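Local atomic coordinates of putative nucleoprotein (Infectious salmon anemia virus, PDB entry 4EWC), a protein that encapsidates the negative-strand viral RNA, protecting it from nucleases and forming the ribonucleoprotein that serves as template for transcription and replication. Residues T160-I165 and V222-N227; E168-I173 and N211-N216; A179-L184 and L263-V268. One frame throughout, in Å; residues are numbered along the deposited sequence.

Overall arrangement
In sequence the segments run 160-165, 168-173, 179-184, 211-216, 222-227 and 263-268, so interaction 2 falls between the two halves of interaction 1, while interaction 3 alternates with both. Strands 209-214 and 219-224, neighbours in an antiparallel two-stranded sheet, carry one side of interactions 2 and 1, whose centres lie about 13 Å apart. Interaction 3, on helices 174-188 and 253-269, is centred about 16 Å from each and nearer the chain's centre in space (about 12 Å from it, against 27 and 24 Å for interactions 1 and 2). Phe162 packs on Ile180 and Ile183, and Leu226 on Ile183. The outlying hairpin is thus tied through helix 174-188 to the interior of this largely helical RNA-binding protein.

Interaction 1: residues T160-I165 and V222-N227; sequences TFFSAI and VEVNLN
Ile165 overlaps Val222 at a slant, its CG2 methyl lying 3.5 Å from Val222 CG2 and also close to Val222 CB. In Ile165 the CG2 branch stands anti to the backbone N, while CG1 (chi1 -65°) lies beside that N and carries CD1 in another direction, along the strand, to 3.5 Å from Glu223 O. One isoleucine therefore covers both a valine side chain and the next residue's carbonyl, and the latter is a carbon-to-oxygen contact without a hydrogen bond.

Farther along the strand, two consecutive phenylalanines reach Val224, one to each methyl. Phe161 CE1 lies 4.2 Å from Val224 CG1, and Phe162 CE1 is equally far from Val224 CG2; both rings come in obliquely. Phe161, with CG anti to its backbone N (chi1 -172°), projects far enough for CZ to come within 3.9 Å of Asn225 O. Its CD1 also sits above the centre of the Phe162 ring, 3.7 Å from the plane, so the aromatic pair is packed internally as well as against the strand. Asn225 is the N-cap of helix 226-236, its OD1 accepting from Asp228 N.

No hydrogen bond links the two segments. Strand 219-224 instead bonds to strand 209-214, Val222 pairing with Asn211 and Val224 with Lys209. This is apolar packing of the last part of helix 142-162 and the residues that follow it on one strand of a two-stranded antiparallel hairpin, just before helix 226-236, whose Leu229 touches both phenylalanines; Phe162 also reaches Ile180 and Ile183 of helix 174-188.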
loop_
_atom_site.group_PDB
_atom_site.type_symbol
_atom_site.label_atom_id
_atom_site.label_comp_id
_atom_site.label_asym_id
_atom_site.label_seq_id
_atom_site.Cartn_x
_atom_site.Cartn_y
_atom_site.Cartn_z
ATOM N N THR A 160 -32.375 12.510 23.565
ATOM C CA THR A 160 -33.710 12.763 24.083
ATOM C C THR A 160 -34.726 13.198 23.025
ATOM O O THR A 160 -35.851 12.672 22.952
ATOM C CB THR A 160 -33.649 13.787 25.221
ATOM O OG1 THR A 160 -33.137 13.143 26.398
ATOM C CG2 THR A 160 -35.016 14.390 25.507
ATOM N N PHE A 161 -34.331 14.155 22.205
ATOM C CA PHE A 161 -35.189 14.613 21.122
ATOM C C PHE A 161 -35.590 13.461 20.215
ATOM O O PHE A 161 -36.774 13.283 19.927
ATOM C CB PHE A 161 -34.511 15.712 20.311
ATOM C CG PHE A 161 -35.421 16.363 19.308
ATOM C CD1 PHE A 161 -35.668 15.760 18.079
ATOM C CD2 PHE A 161 -36.033 17.576 19.581
ATOM C CE1 PHE A 161 -36.499 16.356 17.153
ATOM C CE2 PHE A 161 -36.869 18.171 18.652
ATOM C CZ PHE A 161 -37.100 17.557 17.440
ATOM N N PHE A 162 -34.622 12.660 19.788
ATOM C CA PHE A 162 -34.920 11.632 18.789
ATOM C C PHE A 162 -35.563 10.357 19.321
ATOM O O PHE A 162 -35.912 9.473 18.555
ATOM C CB PHE A 162 -33.699 11.369 17.893
ATOM C CG PHE A 162 -33.421 12.505 16.957
ATOM C CD1 PHE A 162 -34.016 12.544 15.707
ATOM C CD2 PHE A 162 -32.613 13.574 17.349
ATOM C CE1 PHE A 162 -33.777 13.609 14.846
ATOM C CE2 PHE A 162 -32.385 14.645 16.505
ATOM C CZ PHE A 162 -32.961 14.660 15.252
ATOM N N SER A 163 -35.728 10.299 20.638
ATOM C CA SER A 163 -36.404 9.192 21.319
ATOM C C SER A 163 -37.898 9.304 21.096
ATOM O O SER A 163 -38.649 8.352 21.324
ATOM C CB SER A 163 -36.135 9.256 22.806
ATOM O OG SER A 163 -34.762 9.091 23.073
ATOM N N ALA A 164 -38.312 10.497 20.672
ATOM C CA ALA A 164 -39.688 10.768 20.303
ATOM C C ALA A 164 -39.951 10.183 18.927
ATOM O O ALA A 164 -41.071 9.836 18.593
ATOM C CB ALA A 164 -39.935 12.254 20.276
ATOM N N ILE A 165 -38.898 10.064 18.135
ATOM C CA ILE A 165 -39.025 9.826 16.707
ATOM C C ILE A 165 -38.525 8.444 16.322
ATOM O O ILE A 165 -39.056 7.815 15.414
ATOM C CB ILE A 165 -38.202 10.883 15.941
ATOM C CG1 ILE A 165 -38.797 12.267 16.164
ATOM C CG2 ILE A 165 -38.182 10.583 14.469
ATOM C CD1 ILE A 165 -40.262 12.360 15.736
ATOM N N VAL A 222 -39.611 9.426 8.631
ATOM C CA VAL A 222 -40.183 10.073 9.804
ATOM C C VAL A 222 -40.185 11.581 9.623
ATOM O O VAL A 222 -39.527 12.110 8.728
ATOM C CB VAL A 222 -39.366 9.766 11.068
ATOM C CG1 VAL A 222 -39.288 8.270 11.291
ATOM C CG2 VAL A 222 -37.980 10.365 10.946
ATOM N N GLU A 223 -40.923 12.267 10.486
ATOM C CA GLU A 223 -41.059 13.707 10.395
ATOM C C GLU A 223 -40.354 14.388 11.544
ATOM O O GLU A 223 -40.526 14.016 12.709
ATOM C CB GLU A 223 -42.528 14.106 10.381
ATOM C CG GLU A 223 -43.265 13.619 9.157
ATOM C CD GLU A 223 -44.737 13.952 9.196
ATOM O OE1 GLU A 223 -45.161 14.672 10.130
ATOM O OE2 GLU A 223 -45.468 13.489 8.292
ATOM N N VAL A 224 -39.557 15.392 11.211
ATOM C CA VAL A 224 -38.844 16.158 12.219
ATOM C C VAL A 224 -39.292 17.604 12.202
ATOM O O VAL A 224 -39.341 18.233 11.155
ATOM C CB VAL A 224 -37.324 16.097 12.009
ATOM C CG1 VAL A 224 -36.637 16.962 13.016
ATOM C CG2 VAL A 224 -36.848 14.669 12.125
ATOM N N ASN A 225 -39.639 18.122 13.372
ATOM C CA ASN A 225 -39.970 19.529 13.498
ATOM C C ASN A 225 -38.701 20.330 13.805
ATOM O O ASN A 225 -38.167 20.273 14.916
ATOM C CB ASN A 225 -41.027 19.721 14.571
ATOM C CG ASN A 225 -41.377 21.191 14.817
ATOM O OD1 ASN A 225 -40.502 22.056 14.989
ATOM N ND2 ASN A 225 -42.677 21.475 14.862
ATOM N N LEU A 226 -38.241 21.096 12.820
ATOM C CA LEU A 226 -36.965 21.786 12.914
ATOM C C LEU A 226 -36.932 22.916 13.944
ATOM O O LEU A 226 -35.865 23.211 14.483
ATOM C CB LEU A 226 -36.515 22.303 11.537
ATOM C CG LEU A 226 -36.373 21.345 10.352
ATOM C CD1 LEU A 226 -35.983 22.136 9.116
ATOM C CD2 LEU A 226 -35.366 20.231 10.608
ATOM N N ASN A 227 -38.070 23.557 14.212
ATOM C CA ASN A 227 -38.126 24.560 15.291
ATOM C C ASN A 227 -37.894 23.932 16.655
ATOM O O ASN A 227 -37.152 24.465 17.478
ATOM C CB ASN A 227 -39.464 25.288 15.330
ATOM C CG ASN A 227 -39.736 26.061 14.073
ATOM O OD1 ASN A 227 -39.006 25.941 13.089
ATOM N ND2 ASN A 227 -40.802 26.853 14.086
#

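Interaction 2: residues E168-I173 and N211-N216; sequences EGEMSI and NVVTAN
Glu170 and Ile173 both pack against Thr214 O at the end of the strand. The aliphatic part of Glu170 runs past the backbone, its CG 3.8 Å from Thr214 O, and the chain, extended beyond CG, carries the carboxylate on to Ala215, where OE2 lies 3.8 Å from the CA atom. The same oxygen skirts Val213 CG1. Ile173 meets Thr214 and Ala215 through two branches. Its CD1 is 3.7 Å from Thr214 O and only slightly farther from Ala215 O, while its CG2 touches Thr214 CG2 at 4.1 Å, the two side chains meeting at about a right angle. Both of those CG2 methyls stand anti to their own backbone N. These are van der Waals contacts, and no hydrogen bond crosses directly.

Behind this first shell, polar groups fix the short, weakly bonded helix 168-171. Glu170 OE1 accepts a hydrogen bond from Ser167 N, which helps to hold the carboxylate in place. Ser172 OG and Ser172 N both bond to Gly169 O. Ser172 in turn shares a backbone hydrogen bond with Lys429, and Met171 O is bonded to Ser395 OG. The two segments are bridged by Asn176, whose ND2 group bonds to Glu170 O and whose OD1 takes Thr214 N.

Strand 209-214 turns back into strand 219-224, with Val213 bonded to Lys220 and Asn211 to Val222. This is a beta-hairpin packed, at its turn end, against a short helical turn, and Ile173 forms the N-cap position from which helix 174-188 starts.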
loop_
_atom_site.group_PDB
_atom_site.type_symbol
_atom_site.label_atom_id
_atom_site.label_comp_id
_atom_site.label_asym_id
_atom_site.label_seq_id
_atom_site.Cartn_x
_atom_site.Cartn_y
_atom_site.Cartn_z
ATOM N N GLU A 168 -34.666 2.754 19.937
ATOM C CA GLU A 168 -33.343 2.635 20.501
ATOM C C GLU A 168 -32.390 2.009 19.486
ATOM O O GLU A 168 -31.284 2.505 19.262
ATOM C CB GLU A 168 -33.426 1.756 21.752
ATOM C CG GLU A 168 -32.095 1.271 22.276
ATOM C CD GLU A 168 -31.383 2.313 23.100
ATOM O OE1 GLU A 168 -31.735 3.509 22.999
ATOM O OE2 GLU A 168 -30.471 1.933 23.864
ATOM N N GLY A 169 -32.831 0.910 18.882
ATOM C CA GLY A 169 -32.000 0.172 17.956
ATOM C C GLY A 169 -31.661 1.022 16.750
ATOM O O GLY A 169 -30.559 0.937 16.208
ATOM N N GLU A 170 -32.627 1.842 16.343
ATOM C CA GLU A 170 -32.473 2.733 15.207
ATOM C C GLU A 170 -31.332 3.744 15.415
ATOM O O GLU A 170 -30.537 3.989 14.502
ATOM C CB GLU A 170 -33.798 3.438 14.898
ATOM C CG GLU A 170 -34.799 2.503 14.245
ATOM C CD GLU A 170 -36.214 3.064 14.090
ATOM O OE1 GLU A 170 -36.644 3.915 14.902
ATOM O OE2 GLU A 170 -36.901 2.621 13.141
HETATM N N MSE A 171 -31.240 4.309 16.614
HETATM C CA MSE A 171 -30.181 5.255 16.892
HETATM C C MSE A 171 -28.799 4.591 16.936
HETATM O O MSE A 171 -27.782 5.269 16.879
HETATM C CB MSE A 171 -30.462 6.040 18.170
HETATM C CG MSE A 171 -31.276 7.294 17.927
HETATM SE SE MSE A 171 -32.064 8.236 19.523
HETATM C CE MSE A 171 -30.448 8.325 20.645
ATOM N N SER A 172 -28.752 3.268 17.037
ATOM C CA SER A 172 -27.465 2.569 17.033
ATOM C C SER A 172 -26.996 2.253 15.599
ATOM O O SER A 172 -25.890 1.746 15.379
ATOM C CB SER A 172 -27.515 1.293 17.904
ATOM O OG SER A 172 -28.405 0.336 17.372
ATOM N N ILE A 173 -27.841 2.573 14.629
ATOM C CA ILE A 173 -27.503 2.349 13.237
ATOM C C ILE A 173 -26.746 3.534 12.650
ATOM O O ILE A 173 -27.224 4.678 12.673
ATOM C CB ILE A 173 -28.747 2.055 12.399
ATOM C CG1 ILE A 173 -29.403 0.775 12.904
ATOM C CG2 ILE A 173 -28.379 1.917 10.919
ATOM C CD1 ILE A 173 -30.834 0.562 12.419
ATOM N N ASN A 211 -37.488 12.908 7.067
ATOM C CA ASN A 211 -36.186 12.374 7.375
ATOM C C ASN A 211 -36.163 10.877 7.068
ATOM O O ASN A 211 -36.985 10.106 7.574
ATOM C CB ASN A 211 -35.885 12.628 8.849
ATOM C CG ASN A 211 -34.517 12.137 9.258
ATOM O OD1 ASN A 211 -34.394 11.117 9.941
ATOM N ND2 ASN A 211 -33.469 12.872 8.847
ATOM N N VAL A 212 -35.230 10.473 6.215
ATOM C CA VAL A 212 -35.114 9.076 5.813
ATOM C C VAL A 212 -34.328 8.262 6.861
ATOM O O VAL A 212 -33.156 8.547 7.135
ATOM C CB VAL A 212 -34.493 8.965 4.400
ATOM C CG1 VAL A 212 -33.861 7.614 4.198
ATOM C CG2 VAL A 212 -35.534 9.265 3.326
ATOM N N VAL A 213 -34.990 7.257 7.440
ATOM C CA VAL A 213 -34.434 6.463 8.539
ATOM C C VAL A 213 -34.334 4.977 8.194
ATOM O O VAL A 213 -35.248 4.412 7.607
ATOM C CB VAL A 213 -35.323 6.602 9.815
ATOM C CG1 VAL A 213 -34.930 5.585 10.881
ATOM C CG2 VAL A 213 -35.259 8.017 10.364
ATOM N N THR A 214 -33.232 4.341 8.575
ATOM C CA THR A 214 -33.097 2.896 8.409
ATOM C C THR A 214 -33.754 2.148 9.573
ATOM O O THR A 214 -33.494 2.478 10.729
ATOM C CB THR A 214 -31.619 2.488 8.261
ATOM O OG1 THR A 214 -31.129 2.967 6.997
ATOM C CG2 THR A 214 -31.476 0.974 8.328
ATOM N N ALA A 215 -34.589 1.148 9.272
ATOM C CA ALA A 215 -35.437 0.501 10.286
ATOM C C ALA A 215 -34.994 -0.909 10.655
ATOM O O ALA A 215 -34.199 -1.109 11.573
ATOM C CB ALA A 215 -36.903 0.488 9.831
ATOM N N ASN A 216 -35.580 -1.885 9.962
ATOM C CA ASN A 216 -35.216 -3.305 10.079
ATOM C C ASN A 216 -34.664 -3.752 8.731
ATOM O O ASN A 216 -35.090 -4.757 8.183
ATOM C CB ASN A 216 -36.437 -4.156 10.418
#

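Interaction 3: residues A179-L184 and L263-V268; sequences AIMRIL and LIMKSV. Unlike the reference sequence in segment 179-184: Met181 (reference Ile).
The guanidinium of Arg182 approaches Val268 obliquely, its NH2 lying 4.0 Å from Val268 O, too far for a hydrogen bond. An extended chain from CG to NE carries it to the C-terminal end of helix 253-269, near Val268, where NH2 forms a salt bridge with Asp272. NH1 comes close to the like-charged NZ of Lys480, which belongs to a probable nuclear localization signal; Asp272 may partly offset the charge there.

Next to Arg182 in sequence, Met181, a selenomethionine, makes the largest contribution to the interface; the reference sequence has isoleucine at this position. Its chain bends at chi2 (-51°) and again at chi3, folding CE round to Ile264 CG2 at 3.9 Å and against the CE methyl of Met265. Met265, also a selenomethionine, is bent too, and its CE covers Met181 CB at 3.5 Å. The two bent side chains cross at a slant, methyl against methyl.

Helices 174-188 and 253-269 pack here as part of the alpha-helical body of the nucleoprotein. The axes of segments 179-184 and 263-268 come within 10.7 Å, and their N-to-C directions make 132°, antiparallel in sense but strongly inclined.

On the Arg182 side of this apolar patch, Val268 CG2 lies 3.9 Å from Met181 CG, the two side chains meeting obliquely. Ile394 of helix 394-402 touches both Met181 and Val268, whereas Leu147 of helix 142-162 packs on Ile264.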
loop_
_atom_site.group_PDB
_atom_site.type_symbol
_atom_site.label_atom_id
_atom_site.label_comp_id
_atom_site.label_asym_id
_atom_site.label_seq_id
_atom_site.Cartn_x
_atom_site.Cartn_y
_atom_site.Cartn_z
ATOM N N ALA A 179 -27.581 10.931 9.763
ATOM C CA ALA A 179 -28.834 11.597 9.458
ATOM C C ALA A 179 -29.187 12.644 10.519
ATOM O O ALA A 179 -29.676 13.724 10.194
ATOM C CB ALA A 179 -29.944 10.573 9.304
ATOM N N ILE A 180 -28.926 12.316 11.782
ATOM C CA ILE A 180 -29.220 13.205 12.902
ATOM C C ILE A 180 -28.385 14.503 12.842
ATOM O O ILE A 180 -28.921 15.604 12.972
ATOM C CB ILE A 180 -29.073 12.440 14.250
ATOM C CG1 ILE A 180 -30.287 11.511 14.434
ATOM C CG2 ILE A 180 -28.937 13.375 15.430
ATOM C CD1 ILE A 180 -30.109 10.416 15.480
HETATM N N MSE A 181 -27.082 14.385 12.608
HETATM C CA MSE A 181 -26.249 15.575 12.464
HETATM C C MSE A 181 -26.645 16.443 11.254
HETATM O O MSE A 181 -26.565 17.670 11.312
HETATM C CB MSE A 181 -24.763 15.213 12.347
HETATM C CG MSE A 181 -24.105 14.708 13.586
HETATM SE SE MSE A 181 -24.392 15.853 15.170
HETATM C CE MSE A 181 -23.872 17.609 14.540
ATOM N N ARG A 182 -27.033 15.803 10.160
ATOM C CA ARG A 182 -27.364 16.531 8.943
ATOM C C ARG A 182 -28.626 17.329 9.170
ATOM O O ARG A 182 -28.728 18.486 8.756
ATOM C CB ARG A 182 -27.538 15.578 7.756
ATOM C CG ARG A 182 -26.239 15.114 7.140
ATOM C CD ARG A 182 -26.496 14.104 6.026
ATOM N NE ARG A 182 -25.287 13.355 5.663
ATOM C CZ ARG A 182 -24.371 13.772 4.782
ATOM N NH1 ARG A 182 -24.519 14.941 4.162
ATOM N NH2 ARG A 182 -23.304 13.020 4.516
ATOM N N ILE A 183 -29.590 16.702 9.834
ATOM C CA ILE A 183 -30.835 17.379 10.155
ATOM C C ILE A 183 -30.598 18.464 11.206
ATOM O O ILE A 183 -31.198 19.543 11.162
ATOM C CB ILE A 183 -31.936 16.383 10.575
ATOM C CG1 ILE A 183 -33.302 17.045 10.521
ATOM C CG2 ILE A 183 -31.682 15.800 11.933
ATOM C CD1 ILE A 183 -33.704 17.408 9.123
ATOM N N LEU A 184 -29.694 18.183 12.133
ATOM C CA LEU A 184 -29.344 19.158 13.152
ATOM C C LEU A 184 -28.755 20.392 12.498
ATOM O O LEU A 184 -29.195 21.505 12.764
ATOM C CB LEU A 184 -28.348 18.567 14.138
ATOM C CG LEU A 184 -27.766 19.513 15.193
ATOM C CD1 LEU A 184 -28.800 20.472 15.759
ATOM C CD2 LEU A 184 -27.170 18.694 16.308
ATOM N N LEU A 263 -16.218 21.618 13.269
ATOM C CA LEU A 263 -15.310 20.500 13.501
ATOM C C LEU A 263 -16.021 19.174 13.301
ATOM O O LEU A 263 -15.472 18.233 12.701
ATOM C CB LEU A 263 -14.699 20.578 14.903
ATOM C CG LEU A 263 -13.734 21.753 15.085
ATOM C CD1 LEU A 263 -13.305 21.909 16.545
ATOM C CD2 LEU A 263 -12.523 21.539 14.196
ATOM N N ILE A 264 -17.247 19.119 13.810
ATOM C CA ILE A 264 -18.097 17.933 13.690
ATOM C C ILE A 264 -18.657 17.740 12.266
ATOM O O ILE A 264 -18.674 16.627 11.726
ATOM C CB ILE A 264 -19.236 17.986 14.739
ATOM C CG1 ILE A 264 -18.626 18.148 16.131
ATOM C CG2 ILE A 264 -20.108 16.746 14.696
ATOM C CD1 ILE A 264 -19.653 18.291 17.257
HETATM N N MSE A 265 -19.105 18.822 11.645
HETATM C CA MSE A 265 -19.549 18.704 10.257
HETATM C C MSE A 265 -18.420 18.283 9.311
HETATM O O MSE A 265 -18.668 17.495 8.405
HETATM C CB MSE A 265 -20.359 19.928 9.769
HETATM C CG MSE A 265 -21.688 20.155 10.532
HETATM SE SE MSE A 265 -22.930 18.611 10.591
HETATM C CE MSE A 265 -22.061 17.350 11.765
ATOM N N LYS A 266 -17.193 18.754 9.556
ATOM C CA LYS A 266 -16.042 18.273 8.795
ATOM C C LYS A 266 -15.928 16.748 8.822
ATOM O O LYS A 266 -15.639 16.112 7.809
ATOM C CB LYS A 266 -14.718 18.907 9.235
ATOM C CG LYS A 266 -13.517 18.481 8.378
ATOM C CD LYS A 266 -12.203 19.167 8.779
ATOM C CE LYS A 266 -11.013 18.752 7.884
ATOM N NZ LYS A 266 -11.164 19.214 6.485
ATOM N N SER A 267 -16.183 16.150 9.976
ATOM C CA SER A 267 -16.075 14.704 10.092
ATOM C C SER A 267 -17.229 13.996 9.373
ATOM O O SER A 267 -17.010 13.091 8.576
ATOM C CB SER A 267 -16.001 14.301 11.544
ATOM O OG SER A 267 -14.796 14.718 12.124
ATOM N N VAL A 268 -18.450 14.437 9.638
ATOM C CA VAL A 268 -19.645 13.757 9.139
ATOM C C VAL A 268 -19.725 13.821 7.621
ATOM O O VAL A 268 -20.078 12.836 6.948
ATOM C CB VAL A 268 -20.927 14.386 9.740
ATOM C CG1 VAL A 268 -22.126 14.175 8.847
ATOM C CG2 VAL A 268 -21.175 13.847 11.125
#